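Local coordinates for putative uncharacterized protein (Chaetomium thermophilum, PDB 4XRI) that probably carries protein cargo into the nucleus as an importin-beta-type transport receptor, a flexible HEAT-repeat solenoid of the kind that binds the small GTPase Ran, at residues Q86-L90 against I130-Q136; Q157-T161 against F204-T208. The protein carries 2 engineered substitutions. All coordinates share one frame; numbering follows the deposited sequence.

Contact 1 (Q86-L90 against I130-Q136)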
ATOM      1  N   GLN A  86     -27.832  -9.091   8.759  1.00 60.03           N
ATOM      2  CA  GLN A  86     -28.878  -9.057   7.754  1.00 59.23           C
ATOM      3  C   GLN A  86     -29.842 -10.183   8.060  1.00 53.30           C
ATOM      4  O   GLN A  86     -31.047 -10.019   7.970  1.00 50.01           O
ATOM      5  CB  GLN A  86     -28.306  -9.253   6.353  1.00 60.68           C
ATOM      6  CG  GLN A  86     -27.427  -8.099   5.896  1.00 70.76           C
ATOM      7  CD  GLN A  86     -26.799  -8.319   4.535  1.00 72.55           C
ATOM      8  OE1 GLN A  86     -26.617  -9.455   4.106  1.00 69.15           O
ATOM      9  NE2 GLN A  86     -26.472  -7.237   3.849  1.00 62.89           N
ATOM     10  N   ALA A  87     -29.289 -11.330   8.429  1.00 51.56           N
ATOM     11  CA  ALA A  87     -30.094 -12.496   8.774  1.00 52.34           C
ATOM     12  C   ALA A  87     -31.025 -12.166   9.936  1.00 53.51           C
ATOM     13  O   ALA A  87     -32.130 -12.705  10.035  1.00 54.96           O
ATOM     14  CB  ALA A  87     -29.207 -13.673   9.126  1.00 44.46           C
ATOM     15  N   LYS A  88     -30.569 -11.273  10.812  1.00 55.60           N
ATOM     16  CA  LYS A  88     -31.370 -10.835  11.949  1.00 61.89           C
ATOM     17  C   LYS A  88     -32.602 -10.064  11.484  1.00 51.68           C
ATOM     18  O   LYS A  88     -33.680 -10.197  12.067  1.00 44.09           O
ATOM     19  CB  LYS A  88     -30.540  -9.974  12.906  1.00 68.47           C
ATOM     20  CG  LYS A  88     -29.375 -10.705  13.559  1.00 74.37           C
ATOM     21  CD  LYS A  88     -28.714  -9.853  14.635  1.00 74.62           C
ATOM     22  CE  LYS A  88     -29.662  -9.597  15.799  1.00 73.58           C
ATOM     23  NZ  LYS A  88     -29.036  -8.751  16.855  1.00 70.93           N
ATOM     24  N   TRP A  89     -32.448  -9.265  10.432  1.00 52.17           N
ATOM     25  CA  TRP A  89     -33.583  -8.531   9.882  1.00 55.64           C
ATOM     26  C   TRP A  89     -34.570  -9.488   9.230  1.00 59.10           C
ATOM     27  O   TRP A  89     -35.784  -9.360   9.395  1.00 54.30           O
ATOM     28  CB  TRP A  89     -33.132  -7.484   8.863  1.00 49.79           C
ATOM     29  CG  TRP A  89     -34.287  -6.830   8.152  1.00 54.26           C
ATOM     30  CD1 TRP A  89     -34.841  -7.209   6.963  1.00 52.34           C
ATOM     31  CD2 TRP A  89     -35.031  -5.688   8.593  1.00 48.51           C
ATOM     32  NE1 TRP A  89     -35.880  -6.374   6.635  1.00 46.94           N
ATOM     33  CE2 TRP A  89     -36.016  -5.428   7.618  1.00 44.83           C
ATOM     34  CE3 TRP A  89     -34.957  -4.857   9.716  1.00 46.78           C
ATOM     35  CZ2 TRP A  89     -36.923  -4.377   7.733  1.00 40.07           C
ATOM     36  CZ3 TRP A  89     -35.854  -3.811   9.827  1.00 44.71           C
ATOM     37  CH2 TRP A  89     -36.825  -3.580   8.842  1.00 40.74           C
ATOM     38  N   LEU A  90     -34.034 -10.449   8.486  1.00 52.57           N
ATOM     39  CA  LEU A  90     -34.856 -11.397   7.749  1.00 57.26           C
ATOM     40  C   LEU A  90     -35.595 -12.385   8.650  1.00 60.66           C
ATOM     41  O   LEU A  90     -36.790 -12.621   8.464  1.00 55.23           O
ATOM     42  CB  LEU A  90     -33.994 -12.169   6.744  1.00 57.95           C
ATOM     43  CG  LEU A  90     -33.619 -11.445   5.449  1.00 55.56           C
ATOM     44  CD1 LEU A  90     -32.761 -12.341   4.563  1.00 58.71           C
ATOM     45  CD2 LEU A  90     -34.868 -10.994   4.710  1.00 47.03           C
ATOM     46  N   ILE A 130     -31.169  -5.457   1.726  1.00 38.91           N
ATOM     47  CA  ILE A 130     -31.650  -6.772   2.122  1.00 42.20           C
ATOM     48  C   ILE A 130     -32.896  -7.186   1.343  1.00 42.75           C
ATOM     49  O   ILE A 130     -32.992  -8.316   0.857  1.00 40.15           O
ATOM     50  CB  ILE A 130     -31.971  -6.815   3.630  1.00 45.55           C
ATOM     51  CG1 ILE A 130     -30.727  -6.478   4.452  1.00 48.07           C
ATOM     52  CG2 ILE A 130     -32.527  -8.182   4.019  1.00 41.57           C
ATOM     53  CD1 ILE A 130     -31.021  -6.252   5.919  1.00 50.76           C
ATOM     54  N   GLU A 131     -33.845  -6.266   1.211  1.00 37.52           N
ATOM     55  CA  GLU A 131     -35.178  -6.626   0.734  1.00 39.68           C
ATOM     56  C   GLU A 131     -35.377  -6.557  -0.781  1.00 37.05           C
ATOM     57  O   GLU A 131     -36.122  -7.360  -1.346  1.00 38.09           O
ATOM     58  CB  GLU A 131     -36.221  -5.742   1.410  1.00 36.48           C
ATOM     59  CG  GLU A 131     -36.390  -6.021   2.887  1.00 43.32           C
ATOM     60  CD  GLU A 131     -37.782  -5.684   3.384  1.00 47.82           C
ATOM     61  OE1 GLU A 131     -38.498  -4.939   2.681  1.00 44.86           O
ATOM     62  OE2 GLU A 131     -38.167  -6.177   4.467  1.00 47.28           O
ATOM     63  N   LEU A 132     -34.724  -5.607  -1.440  1.00 36.50           N
ATOM     64  CA  LEU A 132     -34.904  -5.433  -2.883  1.00 42.66           C
ATOM     65  C   LEU A 132     -34.445  -6.634  -3.735  1.00 41.34           C
ATOM     66  O   LEU A 132     -35.123  -6.995  -4.700  1.00 41.09           O
ATOM     67  CB  LEU A 132     -34.188  -4.169  -3.354  1.00 35.42           C
ATOM     68  CG  LEU A 132     -34.859  -2.864  -2.929  1.00 39.28           C
ATOM     69  CD1 LEU A 132     -34.128  -1.661  -3.505  1.00 36.00           C
ATOM     70  CD2 LEU A 132     -36.316  -2.852  -3.360  1.00 40.12           C
ATOM     71  N   PRO A 133     -33.298  -7.259  -3.393  1.00 43.58           N
ATOM     72  CA  PRO A 133     -32.953  -8.464  -4.160  1.00 41.68           C
ATOM     73  C   PRO A 133     -33.985  -9.587  -4.018  1.00 42.20           C
ATOM     74  O   PRO A 133     -34.149 -10.390  -4.936  1.00 44.93           O
ATOM     75  CB  PRO A 133     -31.607  -8.887  -3.558  1.00 42.30           C
ATOM     76  CG  PRO A 133     -31.024  -7.636  -3.033  1.00 44.14           C
ATOM     77  CD  PRO A 133     -32.184  -6.842  -2.521  1.00 38.94           C
ATOM     78  N   ARG A 134     -34.671  -9.633  -2.882  1.00 40.32           N
ATOM     79  CA  ARG A 134     -35.700 -10.641  -2.647  1.00 43.43           C
ATOM     80  C   ARG A 134     -37.089 -10.110  -2.985  1.00 38.82           C
ATOM     81  O   ARG A 134     -38.091 -10.795  -2.774  1.00 40.07           O
ATOM     82  CB  ARG A 134     -35.661 -11.115  -1.194  1.00 41.17           C
ATOM     83  CG  ARG A 134     -34.416 -11.905  -0.836  1.00 46.02           C
ATOM     84  CD  ARG A 134     -34.408 -12.284   0.633  1.00 52.69           C
ATOM     85  NE  ARG A 134     -33.299 -13.176   0.955  1.00 52.11           N
ATOM     86  CZ  ARG A 134     -33.351 -14.500   0.852  1.00 56.74           C
ATOM     87  NH1 ARG A 134     -34.465 -15.088   0.439  1.00 55.18           N
ATOM     88  NH2 ARG A 134     -32.291 -15.234   1.164  1.00 55.88           N
ATOM     89  N   ASN A 135     -37.133  -8.884  -3.500  1.00 41.23           N
ATOM     90  CA  ASN A 135     -38.374  -8.239  -3.923  1.00 41.50           C
ATOM     91  C   ASN A 135     -39.395  -8.124  -2.788  1.00 45.57           C
ATOM     92  O   ASN A 135     -40.582  -8.405  -2.964  1.00 39.14           O
ATOM     93  CB  ASN A 135     -38.979  -8.994  -5.110  1.00 43.96           C
ATOM     94  CG  ASN A 135     -40.025  -8.183  -5.849  1.00 51.82           C
ATOM     95  OD1 ASN A 135     -40.069  -6.956  -5.743  1.00 53.03           O
ATOM     96  ND2 ASN A 135     -40.878  -8.867  -6.603  1.00 49.60           N
ATOM     97  N   GLN A 136     -38.926  -7.692  -1.622  1.00 39.17           N
ATOM     98  CA  GLN A 136     -39.774  -7.613  -0.437  1.00 42.57           C
ATOM     99  C   GLN A 136     -40.193  -6.178  -0.100  1.00 39.98           C
ATOM    100  O   GLN A 136     -40.936  -5.947   0.853  1.00 46.00           O
ATOM    101  CB  GLN A 136     -39.057  -8.248   0.754  1.00 38.47           C
ATOM    102  CG  GLN A 136     -38.919  -9.756   0.629  1.00 40.18           C
ATOM    103  CD  GLN A 136     -37.984 -10.358   1.657  1.00 52.16           C
ATOM    104  OE1 GLN A 136     -37.169  -9.657   2.258  1.00 45.59           O
ATOM    105  NE2 GLN A 136     -38.099 -11.665   1.868  1.00 55.34           N
TER
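Trp89, Leu90 and Gln86 on helix 79-91 pack against the C-terminal end of helix 114-131, a mostly apolar helix contact in the N-terminal part of the solenoid, fastened by one indole-to-carboxylate hydrogen bond. Ile130 is the wedge: its CD1 touches Trp89 CB at 3.8 Å, while CG1 lies against Gln86 CG. On its other branch, Ile130 CG2 slides past the isobutyl group of Leu90, 3.7 Å from CD2. Trp89 has CG anti to its amide nitrogen (chi1 173°), and this turns the indole toward Glu131. There NE1 donates to Glu131 OE2 over 3.2 Å, almost in the ring plane but 33° out of the carboxylate plane, on the anti side of the oxygen. Lys102 takes OE1 in a salt bridge, so both carboxylate oxygens are engaged. In this all-helical HEAT-repeat fold, the chain leaves helix 114-131 through a Schellman motif, with Asn135 at positive phi as its C-prime residue and Gln136 N bonded to Glu131 O at 2.8 Å. The turn brings Arg134 NE to Leu90 CD1 at 3.7 Å and Gln136 OE1 to Leu90 CD2. A leucine in place of Trp89 would probably leave Glu131 OE2 without its indole donor and open a gap beside Phe74.

Contact 2 (Q157-T161 against F204-T208)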
ATOM      1  N   GLN A 157     -34.572  16.273  -0.834  1.00 39.64           N
ATOM      2  CA  GLN A 157     -33.178  16.112  -0.428  1.00 41.17           C
ATOM      3  C   GLN A 157     -32.876  14.701   0.058  1.00 44.63           C
ATOM      4  O   GLN A 157     -31.972  14.035  -0.451  1.00 39.23           O
ATOM      5  CB  GLN A 157     -32.825  17.099   0.686  1.00 34.99           C
ATOM      6  CG  GLN A 157     -32.807  18.563   0.307  1.00 47.69           C
ATOM      7  CD  GLN A 157     -32.478  19.447   1.497  1.00 56.39           C
ATOM      8  OE1 GLN A 157     -33.361  20.067   2.086  1.00 60.95           O
ATOM      9  NE2 GLN A 157     -31.203  19.494   1.866  1.00 61.16           N
ATOM     10  N   ALA A 158     -33.647  14.261   1.049  1.00 37.98           N
ATOM     11  CA  ALA A 158     -33.408  12.994   1.730  1.00 38.24           C
ATOM     12  C   ALA A 158     -33.676  11.794   0.830  1.00 37.33           C
ATOM     13  O   ALA A 158     -32.997  10.772   0.928  1.00 37.82           O
ATOM     14  CB  ALA A 158     -34.263  12.910   2.990  1.00 36.39           C
ATOM     15  N   SER A 159     -34.669  11.917  -0.043  1.00 34.15           N
ATOM     16  CA  SER A 159     -35.014  10.829  -0.951  1.00 35.31           C
ATOM     17  C   SER A 159     -33.968  10.695  -2.048  1.00 37.61           C
ATOM     18  O   SER A 159     -33.637   9.587  -2.468  1.00 35.61           O
ATOM     19  CB  SER A 159     -36.397  11.048  -1.561  1.00 40.90           C
ATOM     20  OG  SER A 159     -37.377  11.116  -0.542  1.00 37.15           O
ATOM     21  N   LEU A 160     -33.455  11.830  -2.509  1.00 36.47           N
ATOM     22  CA  LEU A 160     -32.338  11.833  -3.446  1.00 43.43           C
ATOM     23  C   LEU A 160     -31.130  11.168  -2.805  1.00 37.94           C
ATOM     24  O   LEU A 160     -30.433  10.373  -3.432  1.00 41.07           O
ATOM     25  CB  LEU A 160     -31.998  13.261  -3.877  1.00 39.29           C
ATOM     26  CG  LEU A 160     -32.953  13.894  -4.887  1.00 41.25           C
ATOM     27  CD1 LEU A 160     -32.712  15.390  -4.981  1.00 39.12           C
ATOM     28  CD2 LEU A 160     -32.784  13.233  -6.247  1.00 44.09           C
ATOM     29  N   THR A 161     -30.905  11.499  -1.538  1.00 36.34           N
ATOM     30  CA  THR A 161     -29.804  10.941  -0.766  1.00 37.95           C
ATOM     31  C   THR A 161     -29.953   9.429  -0.595  1.00 43.17           C
ATOM     32  O   THR A 161     -28.976   8.682  -0.688  1.00 43.54           O
ATOM     33  CB  THR A 161     -29.716  11.613   0.619  1.00 33.88           C
ATOM     34  OG1 THR A 161     -29.447  13.011   0.457  1.00 41.57           O
ATOM     35  CG2 THR A 161     -28.612  10.995   1.447  1.00 33.03           C
ATOM     36  N   PHE A 204     -28.021  20.431  -4.690  1.00 38.39           N
ATOM     37  CA  PHE A 204     -26.818  19.839  -4.110  1.00 41.12           C
ATOM     38  C   PHE A 204     -27.020  18.360  -3.806  1.00 44.77           C
ATOM     39  O   PHE A 204     -26.143  17.537  -4.064  1.00 44.13           O
ATOM     40  CB  PHE A 204     -26.401  20.563  -2.831  1.00 42.96           C
ATOM     41  CG  PHE A 204     -25.234  19.918  -2.139  1.00 47.85           C
ATOM     42  CD1 PHE A 204     -23.984  19.921  -2.730  1.00 44.84           C
ATOM     43  CD2 PHE A 204     -25.389  19.298  -0.910  1.00 55.55           C
ATOM     44  CE1 PHE A 204     -22.906  19.326  -2.110  1.00 43.93           C
ATOM     45  CE2 PHE A 204     -24.311  18.698  -0.282  1.00 61.91           C
ATOM     46  CZ  PHE A 204     -23.067  18.715  -0.885  1.00 57.01           C
ATOM     47  N   ALA A 205     -28.185  18.033  -3.255  1.00 47.30           N
ATOM     48  CA  ALA A 205     -28.524  16.653  -2.938  1.00 42.37           C
ATOM     49  C   ALA A 205     -28.590  15.818  -4.212  1.00 32.89           C
ATOM     50  O   ALA A 205     -28.166  14.663  -4.237  1.00 37.60           O
ATOM     51  CB  ALA A 205     -29.845  16.589  -2.191  1.00 39.17           C
ATOM     52  N   ALA A 206     -29.117  16.421  -5.273  1.00 40.48           N
ATOM     53  CA  ALA A 206     -29.297  15.729  -6.543  1.00 41.40           C
ATOM     54  C   ALA A 206     -27.973  15.466  -7.249  1.00 40.48           C
ATOM     55  O   ALA A 206     -27.749  14.372  -7.768  1.00 41.48           O
ATOM     56  CB  ALA A 206     -30.219  16.529  -7.444  1.00 35.32           C
ATOM     57  N   ILE A 207     -27.098  16.467  -7.275  1.00 44.75           N
ATOM     58  CA  ILE A 207     -25.816  16.318  -7.953  1.00 45.26           C
ATOM     59  C   ILE A 207     -24.929  15.336  -7.186  1.00 39.36           C
ATOM     60  O   ILE A 207     -24.144  14.597  -7.779  1.00 35.16           O
ATOM     61  CB  ILE A 207     -25.092  17.682  -8.127  1.00 40.41           C
ATOM     62  CG1 ILE A 207     -23.940  17.558  -9.127  1.00 45.07           C
ATOM     63  CG2 ILE A 207     -24.612  18.243  -6.796  1.00 41.53           C
ATOM     64  CD1 ILE A 207     -24.385  17.345 -10.550  1.00 40.88           C
ATOM     65  N   THR A 208     -25.083  15.313  -5.865  1.00 40.59           N
ATOM     66  CA  THR A 208     -24.353  14.380  -5.019  1.00 39.45           C
ATOM     67  C   THR A 208     -24.834  12.960  -5.280  1.00 41.28           C
ATOM     68  O   THR A 208     -24.037  12.025  -5.374  1.00 40.44           O
ATOM     69  CB  THR A 208     -24.527  14.710  -3.524  1.00 44.43           C
ATOM     70  OG1 THR A 208     -24.150  16.070  -3.289  1.00 49.48           O
ATOM     71  CG2 THR A 208     -23.668  13.787  -2.668  1.00 45.54           C
TER
HETATM   72  O   HOH W   1     -27.430  13.148  -2.067  1.00 44.98           O
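One face of the Phe204 ring carries the hydroxyl of its own helix neighbour Thr208, whose OG1 sits 3.6 Å above the ring plane, over the centre; no atom of 157-161 reaches the ring's edge or either face. The contact itself is helix packing within the HEAT-repeat solenoid, where segments 157-161 of helix 153-168 and 204-208 of helix 200-212 run in the same direction, 5° apart, with axes 8.5 Å from each other. The small side chain of Ala205 is consistent with so close an approach: its CB nestles on the backbone of Gln157, 3.8 Å from the carbonyl O, and also meets the CB of that glutamine. Leu160 has CG anti to its carbonyl carbon (chi1 -76°), and from there CD1 reaches across to Ala206 CB at 3.7 Å. Val189 and Val202 also touch Leu160, extending the apolar layer, while the amide oxygen of Gln157 is taken by Gln153 of its own helix. Each helix has a threonine whose hydroxyl turns back to the carbonyl four residues earlier. Thr208 OG1 donates to Phe204 O at 2.6 Å, and the amide N of Thr208 arrives from the opposite face of that carbonyl plane. Thr161 OG1 donates to Gln157 O and accepts from a water 3.2 Å away; that same water donates to Ala205 O at 2.7 Å, bridging the two helices.

Along the chain the two contacts come in series: contact 1 closes at Gln136 before contact 2 opens at Gln157. Their centres lie 24 Å apart, with nearest atoms about 11 Å apart, so they do not touch, and both sit on the same side of the chain's centre. They share no helix: contact 1 joins helices 79-91 and 114-131, contact 2 helices 153-168 and 200-212, with helix 140-150 intervening in sequence. Each links helices nearby in sequence, as expected of a solenoid built by stacking helices in order. Shape here rests on successive local packings, consistent with the flexibility known for this family.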